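Long-range contacts in E3 ubiquitin ligase RavN (Legionella pneumophila, PDB 5MIY), which acts as an E3 ubiquitin ligase, an effector of Legionella pneumophila that probably promotes the transfer of ubiquitin to target proteins: residues P7-Q15 with A40-L48; V19-Y27 with I62-H70. All coordinates share one frame; numbering follows the deposited sequence.

Contact 1: residues P7-Q15 with A40-L48; sequences PTYFDPIMQ and AISSGLEHL. With NA (sodium ion), chain K; SO4 (sulfate ion), chain D; EDO (1,2-ethanediol), chain I.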
loop_
_atom_site.group_PDB
_atom_site.type_symbol
_atom_site.label_atom_id
_atom_site.label_comp_id
_atom_site.label_asym_id
_atom_site.label_seq_id
_atom_site.Cartn_x
_atom_site.Cartn_y
_atom_site.Cartn_z
ATOM N N PRO A 7 -4.518 1.671 -15.924
ATOM C CA PRO A 7 -4.136 2.333 -14.666
ATOM C C PRO A 7 -2.808 1.789 -14.160
ATOM O O PRO A 7 -2.599 0.576 -14.120
ATOM C CB PRO A 7 -5.282 1.979 -13.712
ATOM C CG PRO A 7 -6.411 1.574 -14.588
ATOM C CD PRO A 7 -5.818 0.988 -15.826
ATOM N N THR A 8 -1.910 2.693 -13.772
ATOM C CA THR A 8 -0.612 2.298 -13.240
ATOM C C THR A 8 -0.363 2.945 -11.884
ATOM O O THR A 8 -1.023 3.912 -11.488
ATOM C CB THR A 8 0.546 2.665 -14.183
ATOM O OG1 THR A 8 0.694 4.091 -14.232
ATOM C CG2 THR A 8 0.318 2.099 -15.585
ATOM N N TYR A 9 0.609 2.381 -11.172
ATOM C CA TYR A 9 1.120 2.944 -9.937
ATOM C C TYR A 9 2.640 2.927 -9.998
ATOM O O TYR A 9 3.236 2.063 -10.646
ATOM C CB TYR A 9 0.630 2.161 -8.706
ATOM C CG TYR A 9 1.128 0.725 -8.624
ATOM C CD1 TYR A 9 0.554 -0.282 -9.405
ATOM C CD2 TYR A 9 2.163 0.373 -7.747
ATOM C CE1 TYR A 9 1.000 -1.597 -9.322
ATOM C CE2 TYR A 9 2.608 -0.935 -7.653
ATOM C CZ TYR A 9 2.032 -1.916 -8.443
ATOM O OH TYR A 9 2.489 -3.215 -8.356
ATOM N N PHE A 10 3.263 3.901 -9.336
ATOM C CA PHE A 10 4.719 3.912 -9.201
ATOM C C PHE A 10 5.099 2.925 -8.107
ATOM O O PHE A 10 4.981 3.225 -6.917
ATOM C CB PHE A 10 5.238 5.307 -8.879
ATOM C CG PHE A 10 6.741 5.400 -8.882
ATOM C CD1 PHE A 10 7.432 5.490 -10.079
ATOM C CD2 PHE A 10 7.461 5.369 -7.693
ATOM C CE1 PHE A 10 8.819 5.563 -10.096
ATOM C CE2 PHE A 10 8.843 5.447 -7.702
ATOM C CZ PHE A 10 9.524 5.543 -8.903
ATOM N N ASP A 11 5.572 1.752 -8.505
ATOM C CA ASP A 11 5.861 0.697 -7.545
ATOM C C ASP A 11 7.118 1.045 -6.762
ATOM O O ASP A 11 8.197 1.147 -7.363
ATOM C CB ASP A 11 6.039 -0.643 -8.260
ATOM C CG ASP A 11 6.458 -1.762 -7.314
ATOM O OD1 ASP A 11 6.028 -1.761 -6.142
ATOM O OD2 ASP A 11 7.224 -2.650 -7.745
ATOM N N PRO A 12 7.039 1.229 -5.441
ATOM C CA PRO A 12 8.266 1.540 -4.689
ATOM C C PRO A 12 9.257 0.397 -4.684
ATOM O O PRO A 12 10.464 0.640 -4.538
ATOM C CB PRO A 12 7.753 1.838 -3.276
ATOM C CG PRO A 12 6.476 1.048 -3.175
ATOM C CD PRO A 12 5.869 1.074 -4.556
ATOM N N ILE A 13 8.785 -0.843 -4.831
ATOM C CA ILE A 13 9.683 -1.997 -4.785
ATOM C C ILE A 13 10.686 -1.927 -5.929
ATOM O O ILE A 13 11.903 -1.990 -5.715
ATOM C CB ILE A 13 8.875 -3.309 -4.814
ATOM C CG1 ILE A 13 7.786 -3.307 -3.725
ATOM C CG2 ILE A 13 9.790 -4.506 -4.645
ATOM C CD1 ILE A 13 8.321 -3.387 -2.287
ATOM N N MET A 14 10.195 -1.773 -7.162
ATOM C CA MET A 14 11.070 -1.717 -8.327
ATOM C C MET A 14 11.325 -0.298 -8.824
ATOM O O MET A 14 12.144 -0.118 -9.732
ATOM C CB MET A 14 10.508 -2.575 -9.455
ATOM C CG MET A 14 10.193 -3.995 -9.041
ATOM S SD MET A 14 11.644 -4.827 -8.386
ATOM C CE MET A 14 12.719 -4.824 -9.827
ATOM N N GLN A 15 10.687 0.709 -8.223
ATOM C CA GLN A 15 10.899 2.114 -8.586
ATOM C C GLN A 15 10.530 2.357 -10.050
ATOM O O GLN A 15 11.315 2.885 -10.841
ATOM C CB GLN A 15 12.339 2.549 -8.291
ATOM C CG GLN A 15 12.659 2.571 -6.813
ATOM C CD GLN A 15 11.947 3.703 -6.091
ATOM O OE1 GLN A 15 12.136 4.877 -6.418
ATOM N NE2 GLN A 15 11.125 3.357 -5.105
ATOM N N ALA A 40 0.150 1.219 -3.225
ATOM C CA ALA A 40 0.157 0.002 -4.021
ATOM C C ALA A 40 1.592 -0.487 -4.156
ATOM O O ALA A 40 2.488 0.303 -4.474
ATOM C CB ALA A 40 -0.458 0.241 -5.399
ATOM N N ILE A 41 1.815 -1.778 -3.905
ATOM C CA ILE A 41 3.147 -2.376 -4.020
ATOM C C ILE A 41 3.036 -3.703 -4.761
ATOM O O ILE A 41 1.984 -4.354 -4.758
ATOM C CB ILE A 41 3.828 -2.565 -2.640
ATOM C CG1 ILE A 41 3.087 -3.593 -1.774
ATOM C CG2 ILE A 41 3.935 -1.227 -1.911
ATOM C CD1 ILE A 41 3.681 -3.746 -0.357
ATOM N N SER A 42 4.121 -4.087 -5.441
ATOM C CA SER A 42 4.079 -5.322 -6.214
ATOM C C SER A 42 4.268 -6.549 -5.333
ATOM O O SER A 42 3.793 -7.634 -5.682
ATOM C CB SER A 42 5.129 -5.300 -7.340
ATOM O OG SER A 42 6.451 -5.057 -6.860
ATOM N N SER A 43 4.942 -6.399 -4.196
ATOM C CA SER A 43 5.189 -7.502 -3.276
ATOM C C SER A 43 5.522 -6.911 -1.914
ATOM O O SER A 43 5.774 -5.715 -1.788
ATOM C CB SER A 43 6.344 -8.388 -3.754
ATOM O OG SER A 43 7.561 -7.666 -3.680
ATOM N N GLY A 44 5.532 -7.767 -0.895
ATOM C CA GLY A 44 6.150 -7.422 0.375
ATOM C C GLY A 44 5.230 -7.272 1.569
ATOM O O GLY A 44 5.725 -6.996 2.664
ATOM N N LEU A 45 3.918 -7.434 1.413
ATOM C CA LEU A 45 3.020 -7.163 2.536
ATOM C C LEU A 45 3.358 -8.021 3.759
ATOM O O LEU A 45 3.245 -7.556 4.902
ATOM C CB LEU A 45 1.567 -7.376 2.117
ATOM C CG LEU A 45 0.513 -6.866 3.113
ATOM C CD1 LEU A 45 0.690 -5.372 3.354
ATOM C CD2 LEU A 45 -0.901 -7.166 2.637
ATOM N N GLU A 46 3.778 -9.268 3.539
ATOM C CA GLU A 46 4.060 -10.198 4.626
ATOM C C GLU A 46 5.502 -10.148 5.107
ATOM O O GLU A 46 5.816 -10.786 6.119
ATOM C CB GLU A 46 3.739 -11.639 4.201
ATOM C CG GLU A 46 2.282 -11.882 3.783
ATOM C CD GLU A 46 1.290 -11.637 4.907
ATOM O OE1 GLU A 46 1.647 -11.861 6.083
ATOM O OE2 GLU A 46 0.143 -11.228 4.613
ATOM N N HIS A 47 6.384 -9.415 4.423
ATOM C CA HIS A 47 7.795 -9.400 4.789
ATOM C C HIS A 47 8.345 -8.025 5.132
ATOM O O HIS A 47 9.301 -7.942 5.912
ATOM C CB HIS A 47 8.639 -10.011 3.654
ATOM C CG HIS A 47 8.347 -11.457 3.406
ATOM N ND1 HIS A 47 7.278 -11.883 2.644
ATOM C CD2 HIS A 47 8.977 -12.579 3.831
ATOM C CE1 HIS A 47 7.269 -13.204 2.602
ATOM N NE2 HIS A 47 8.286 -13.650 3.319
ATOM N N LEU A 48 7.800 -6.953 4.564
ATOM C CA LEU A 48 8.319 -5.626 4.868
ATOM C C LEU A 48 7.994 -5.244 6.315
ATOM O O LEU A 48 6.974 -5.671 6.868
ATOM C CB LEU A 48 7.730 -4.590 3.918
ATOM C CG LEU A 48 8.163 -4.632 2.453
ATOM C CD1 LEU A 48 7.266 -3.689 1.651
ATOM C CD2 LEU A 48 9.639 -4.261 2.294
HETATM NA NA NA K . 11.900 -7.061 6.045
HETATM S S SO4 D . 4.743 -11.058 0.413
HETATM O O1 SO4 D . 5.632 -10.428 1.378
HETATM O O2 SO4 D . 5.107 -10.638 -0.937
HETATM O O3 SO4 D . 3.388 -10.618 0.724
HETATM O O4 SO4 D . 4.816 -12.514 0.519
HETATM C C1 EDO I . 0.557 -9.309 8.090
HETATM O O1 EDO I . 1.733 -9.475 8.885
HETATM C C2 EDO I . 0.972 -8.604 6.812
HETATM O O2 EDO I . 1.484 -7.309 7.138
#
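Ala40 lays its methyl over one face of the Tyr9 ring: CB stands 3.8 Å from the ring centroid, displaced toward the rim on the CD2 side, a CH-pi contact. Tyr9 comes off strand 8-11 with CG between its backbone N and carbonyl carbon (chi1 65°), which swings the ring across to the end of strand 35-41 and carries its hydroxyl on to Ser42, OH to CA 3.4 Å. Ile41 points away from segment 7-15 at its CB, yet its CG2 branch meets the Pro12 ring at about a right angle, 3.6 Å from CG. Ser42 makes the polar grip. Its backbone N donates to Asp11 OD1 (3.1 Å) and its OG to Asp11 OD2 (2.7 Å), both approaching from one face of the carboxylate. Ile13 N and Met14 N bond to the same two oxygens from the other face, OD1 serving the first and OD2 the second. The motif is an Asx turn (Asp11 OD1 with Ile13 N) that, with Asp11 OD2 accepting from Met14 N, makes an Asx motif: four donors fix the rotation of one carboxylate, which joins the turn after strand 8-11 to the residue after strand 35-41 and would probably stay ionised. Further along, Ser43 O receives Ile13 CD1 at 3.5 Å. Gly44, at a phi of 113°, turns the chain into a loop whose Gly44 N and Glu46 N hold a sulfate ion, probably from the crystallisation liquor. His47 ND1 points straight at sulfate O1, though the very short distance is doubtful in detail, and His47 O binds a sodium ion at 2.8 Å. Leu48, the last residue of the segment, sends CD1 tip to tip toward Ile13 CD1, 4.1 Å away.

Contact 2: residues V19-Y27 with I62-H70; sequences VLDENTIVY and IPAKSLIDH. With SO4 (sulfate ion), chain E; EDO (1,2-ethanediol), chain H.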
loop_
_atom_site.group_PDB
_atom_site.type_symbol
_atom_site.label_atom_id
_atom_site.label_comp_id
_atom_site.label_asym_id
_atom_site.label_seq_id
_atom_site.Cartn_x
_atom_site.Cartn_y
_atom_site.Cartn_z
ATOM N N VAL A 19 1.583 -1.640 -14.187
ATOM C CA VAL A 19 0.156 -1.811 -14.458
ATOM C C VAL A 19 -0.531 -2.396 -13.231
ATOM O O VAL A 19 -0.099 -3.415 -12.675
ATOM C CB VAL A 19 -0.069 -2.698 -15.694
ATOM C CG1 VAL A 19 -1.512 -3.183 -15.752
ATOM C CG2 VAL A 19 0.290 -1.946 -16.978
ATOM N N LEU A 20 -1.616 -1.750 -12.807
ATOM C CA LEU A 20 -2.413 -2.229 -11.691
ATOM C C LEU A 20 -3.292 -3.389 -12.144
ATOM O O LEU A 20 -3.995 -3.281 -13.153
ATOM C CB LEU A 20 -3.264 -1.078 -11.158
ATOM C CG LEU A 20 -4.324 -1.301 -10.086
ATOM C CD1 LEU A 20 -3.639 -1.586 -8.760
ATOM C CD2 LEU A 20 -5.197 -0.062 -9.975
ATOM N N ASP A 21 -3.247 -4.508 -11.421
ATOM C CA ASP A 21 -4.141 -5.619 -11.726
ATOM C C ASP A 21 -4.583 -6.274 -10.425
ATOM O O ASP A 21 -4.281 -5.794 -9.329
ATOM C CB ASP A 21 -3.504 -6.621 -12.714
ATOM C CG ASP A 21 -2.228 -7.285 -12.186
ATOM O OD1 ASP A 21 -1.985 -7.297 -10.963
ATOM O OD2 ASP A 21 -1.464 -7.816 -13.027
ATOM N N GLU A 22 -5.325 -7.377 -10.555
ATOM C CA GLU A 22 -5.896 -8.038 -9.387
ATOM C C GLU A 22 -4.839 -8.645 -8.474
ATOM O O GLU A 22 -5.181 -9.073 -7.366
ATOM C CB GLU A 22 -6.886 -9.122 -9.824
ATOM C CG GLU A 22 -6.236 -10.348 -10.458
ATOM C CD GLU A 22 -7.218 -11.186 -11.263
ATOM O OE1 GLU A 22 -8.352 -10.715 -11.509
ATOM O OE2 GLU A 22 -6.856 -12.315 -11.654
ATOM N N ASN A 23 -3.577 -8.696 -8.903
ATOM C CA ASN A 23 -2.492 -9.229 -8.087
ATOM C C ASN A 23 -1.727 -8.148 -7.330
ATOM O O ASN A 23 -0.862 -8.475 -6.507
ATOM C CB ASN A 23 -1.531 -10.039 -8.965
ATOM C CG ASN A 23 -2.199 -11.258 -9.577
ATOM O OD1 ASN A 23 -2.964 -11.956 -8.910
ATOM N ND2 ASN A 23 -1.925 -11.512 -10.855
ATOM N N THR A 24 -2.025 -6.879 -7.592
ATOM C CA THR A 24 -1.409 -5.771 -6.875
ATOM C C THR A 24 -1.841 -5.769 -5.412
ATOM O O THR A 24 -3.004 -6.020 -5.088
ATOM C CB THR A 24 -1.804 -4.447 -7.538
ATOM O OG1 THR A 24 -1.462 -4.485 -8.935
ATOM C CG2 THR A 24 -1.122 -3.257 -6.862
ATOM N N ILE A 25 -0.894 -5.487 -4.522
ATOM C CA ILE A 25 -1.191 -5.313 -3.102
ATOM C C ILE A 25 -1.577 -3.859 -2.874
ATOM O O ILE A 25 -0.809 -2.946 -3.198
ATOM C CB ILE A 25 0.012 -5.703 -2.228
ATOM C CG1 ILE A 25 0.325 -7.194 -2.369
ATOM C CG2 ILE A 25 -0.214 -5.301 -0.758
ATOM C CD1 ILE A 25 1.778 -7.519 -2.025
ATOM N N VAL A 26 -2.772 -3.638 -2.325
ATOM C CA VAL A 26 -3.301 -2.298 -2.113
ATOM C C VAL A 26 -3.740 -2.166 -0.660
ATOM O O VAL A 26 -4.328 -3.092 -0.091
ATOM C CB VAL A 26 -4.471 -1.993 -3.079
ATOM C CG1 VAL A 26 -4.935 -0.570 -2.895
ATOM C CG2 VAL A 26 -4.030 -2.223 -4.528
ATOM N N TYR A 27 -3.442 -1.015 -0.062
ATOM C CA TYR A 27 -3.813 -0.741 1.320
ATOM C C TYR A 27 -3.790 0.762 1.553
ATOM O O TYR A 27 -3.231 1.525 0.758
ATOM C CB TYR A 27 -2.886 -1.458 2.318
ATOM C CG TYR A 27 -1.388 -1.220 2.124
ATOM C CD1 TYR A 27 -0.748 -0.124 2.702
ATOM C CD2 TYR A 27 -0.615 -2.106 1.374
ATOM C CE1 TYR A 27 0.624 0.090 2.530
ATOM C CE2 TYR A 27 0.757 -1.905 1.204
ATOM C CZ TYR A 27 1.371 -0.805 1.769
ATOM O OH TYR A 27 2.731 -0.618 1.580
ATOM N N ILE A 62 -7.201 -3.005 1.372
ATOM C CA ILE A 62 -8.204 -2.624 0.375
ATOM C C ILE A 62 -8.092 -3.644 -0.755
ATOM O O ILE A 62 -6.972 -3.920 -1.220
ATOM C CB ILE A 62 -7.954 -1.200 -0.152
ATOM C CG1 ILE A 62 -7.894 -0.180 0.990
ATOM C CG2 ILE A 62 -8.957 -0.818 -1.239
ATOM C CD1 ILE A 62 -9.246 0.277 1.500
ATOM N N PRO A 63 -9.188 -4.248 -1.216
ATOM C CA PRO A 63 -9.085 -5.149 -2.372
ATOM C C PRO A 63 -8.625 -4.378 -3.600
ATOM O O PRO A 63 -9.081 -3.262 -3.855
ATOM C CB PRO A 63 -10.515 -5.685 -2.538
ATOM C CG PRO A 63 -11.194 -5.430 -1.195
ATOM C CD PRO A 63 -10.562 -4.169 -0.685
ATOM N N ALA A 64 -7.689 -4.971 -4.353
ATOM C CA ALA A 64 -7.243 -4.347 -5.599
ATOM C C ALA A 64 -8.423 -4.012 -6.503
ATOM O O ALA A 64 -8.430 -2.973 -7.173
ATOM C CB ALA A 64 -6.261 -5.261 -6.337
ATOM N N LYS A 65 -9.435 -4.879 -6.523
ATOM C CA LYS A 65 -10.590 -4.654 -7.387
ATOM C C LYS A 65 -11.280 -3.334 -7.063
ATOM O O LYS A 65 -11.772 -2.650 -7.967
ATOM C CB LYS A 65 -11.563 -5.823 -7.261
ATOM C CG LYS A 65 -12.700 -5.795 -8.274
ATOM C CD LYS A 65 -14.001 -6.275 -7.647
ATOM C CE LYS A 65 -15.169 -6.177 -8.620
ATOM N NZ LYS A 65 -15.320 -7.396 -9.453
ATOM N N SER A 66 -11.309 -2.950 -5.782
ATOM C CA SER A 66 -11.951 -1.692 -5.401
ATOM C C SER A 66 -11.221 -0.492 -5.990
ATOM O O SER A 66 -11.865 0.452 -6.476
ATOM C CB SER A 66 -12.030 -1.571 -3.880
ATOM O OG SER A 66 -12.734 -2.664 -3.326
ATOM N N LEU A 67 -9.881 -0.508 -5.961
ATOM C CA LEU A 67 -9.112 0.574 -6.566
ATOM C C LEU A 67 -9.269 0.575 -8.085
ATOM O O LEU A 67 -9.456 1.637 -8.687
ATOM C CB LEU A 67 -7.635 0.462 -6.177
ATOM C CG LEU A 67 -6.710 1.566 -6.690
ATOM C CD1 LEU A 67 -7.126 2.925 -6.150
ATOM C CD2 LEU A 67 -5.262 1.258 -6.289
ATOM N N ILE A 68 -9.211 -0.605 -8.716
ATOM C CA ILE A 68 -9.347 -0.692 -10.171
ATOM C C ILE A 68 -10.694 -0.135 -10.614
ATOM O O ILE A 68 -10.795 0.561 -11.631
ATOM C CB ILE A 68 -9.164 -2.149 -10.645
ATOM C CG1 ILE A 68 -7.724 -2.625 -10.424
ATOM C CG2 ILE A 68 -9.557 -2.300 -12.128
ATOM C CD1 ILE A 68 -7.586 -4.128 -10.488
ATOM N N ASP A 69 -11.746 -0.423 -9.850
ATOM C CA ASP A 69 -13.084 0.022 -10.221
ATOM C C ASP A 69 -13.271 1.524 -10.067
ATOM O O ASP A 69 -14.299 2.050 -10.516
ATOM C CB ASP A 69 -14.123 -0.729 -9.396
ATOM C CG ASP A 69 -14.326 -2.149 -9.883
ATOM O OD1 ASP A 69 -13.886 -2.450 -11.012
ATOM O OD2 ASP A 69 -14.924 -2.963 -9.146
ATOM N N HIS A 70 -12.313 2.217 -9.450
ATOM C CA HIS A 70 -12.314 3.670 -9.346
ATOM C C HIS A 70 -11.240 4.305 -10.222
ATOM O O HIS A 70 -10.806 5.427 -9.942
ATOM C CB HIS A 70 -12.117 4.104 -7.892
ATOM C CG HIS A 70 -13.306 3.859 -7.013
ATOM N ND1 HIS A 70 -14.515 4.493 -7.199
ATOM C CD2 HIS A 70 -13.463 3.058 -5.933
ATOM C CE1 HIS A 70 -15.369 4.088 -6.276
ATOM N NE2 HIS A 70 -14.755 3.218 -5.494
HETATM S S SO4 E . -15.798 6.600 -9.903
HETATM O O1 SO4 E . -15.516 7.917 -10.470
HETATM O O2 SO4 E . -15.503 6.617 -8.473
HETATM O O3 SO4 E . -14.968 5.598 -10.568
HETATM O O4 SO4 E . -17.207 6.269 -10.095
HETATM C C1 EDO H . -7.221 -8.757 -3.657
HETATM O O1 EDO H . -6.400 -7.599 -3.481
HETATM C C2 EDO H . -7.155 -9.621 -2.408
HETATM O O2 EDO H . -7.344 -8.778 -1.265
HETATM O O HOH W 1 -5.034 -5.602 -1.868
#
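This is a largely apolar strand-and-turn-to-helix contact, buried where the short helix 64-68 lies against the residues that lead into strand 25-32. A cluster of branched side chains carries it. Leu20, with CG anti to the backbone N (chi1 173°), sends CD2 into the angle between two helix residues, 3.6 Å from Ile68 CG1 and 3.9 Å from Leu67 CD2; both pairs cross obliquely. The same Leu67 CD2 also lies against Val26 CG1, so one methyl of the helix touches both Leu20, just before the turn, and Val26 in the strand. Ala64, at the start of the helix, puts its CB between two carbonyl oxygens of the turn, 3.6 Å from Asp21 O and likewise close to Thr24 O, while Ile68 CD1 covers the Asp21 carbonyl carbon at 3.7 Å. The type I turn from Asp21 to Thr24 holds its own shape: Asp21 OD1 accepts from Asn23 N, an Asx turn, and Thr24 OG1 accepts from Asp21 N.

The polar side of the contact lies at Val26 and Ile62. Ile62 N donates to Val26 O at 3.2 Å, rising 41° out of the carbonyl plane. In the opposite direction a water bridges: it accepts from Val26 N and donates to Ile62 O (2.6 Å), and also to an ethanediol oxygen that Ala64 N reaches too. The two backbone segments are thus already parting, the water filling in for a direct Val26 N to Ile62 O bond, as the chain from Ile62 turns into the helix.

Phe77, from a loop, touches both Leu20 and Leu67. Strand 25-32 runs between strands 35-41 and 58-61, with Thr24 and Tyr27 packed on the former, while helix 64-68 follows closely on the latter.

Contacts 1 and 2 have centres about 12 Å apart and alternate along the chain: 7-15, 19-27, 40-48, 62-70. They meet through strands 25-32 and 35-41, neighbours in the four-stranded antiparallel sheet, where Ile41 N probably donates to Ile25 O. A second join lies between Pro7 O and Leu20 N, 2.8 Å apart and probably hydrogen-bonded, and Tyr9 of contact 1 packs on Thr24 of contact 2. The hairpin of strands 8-11 and 16-19, the central sheet and helix 64-68 are thereby tied into one compact unit, consistent with a small, probably U-box-like ligase domain, from which helix 111-125 stands apart.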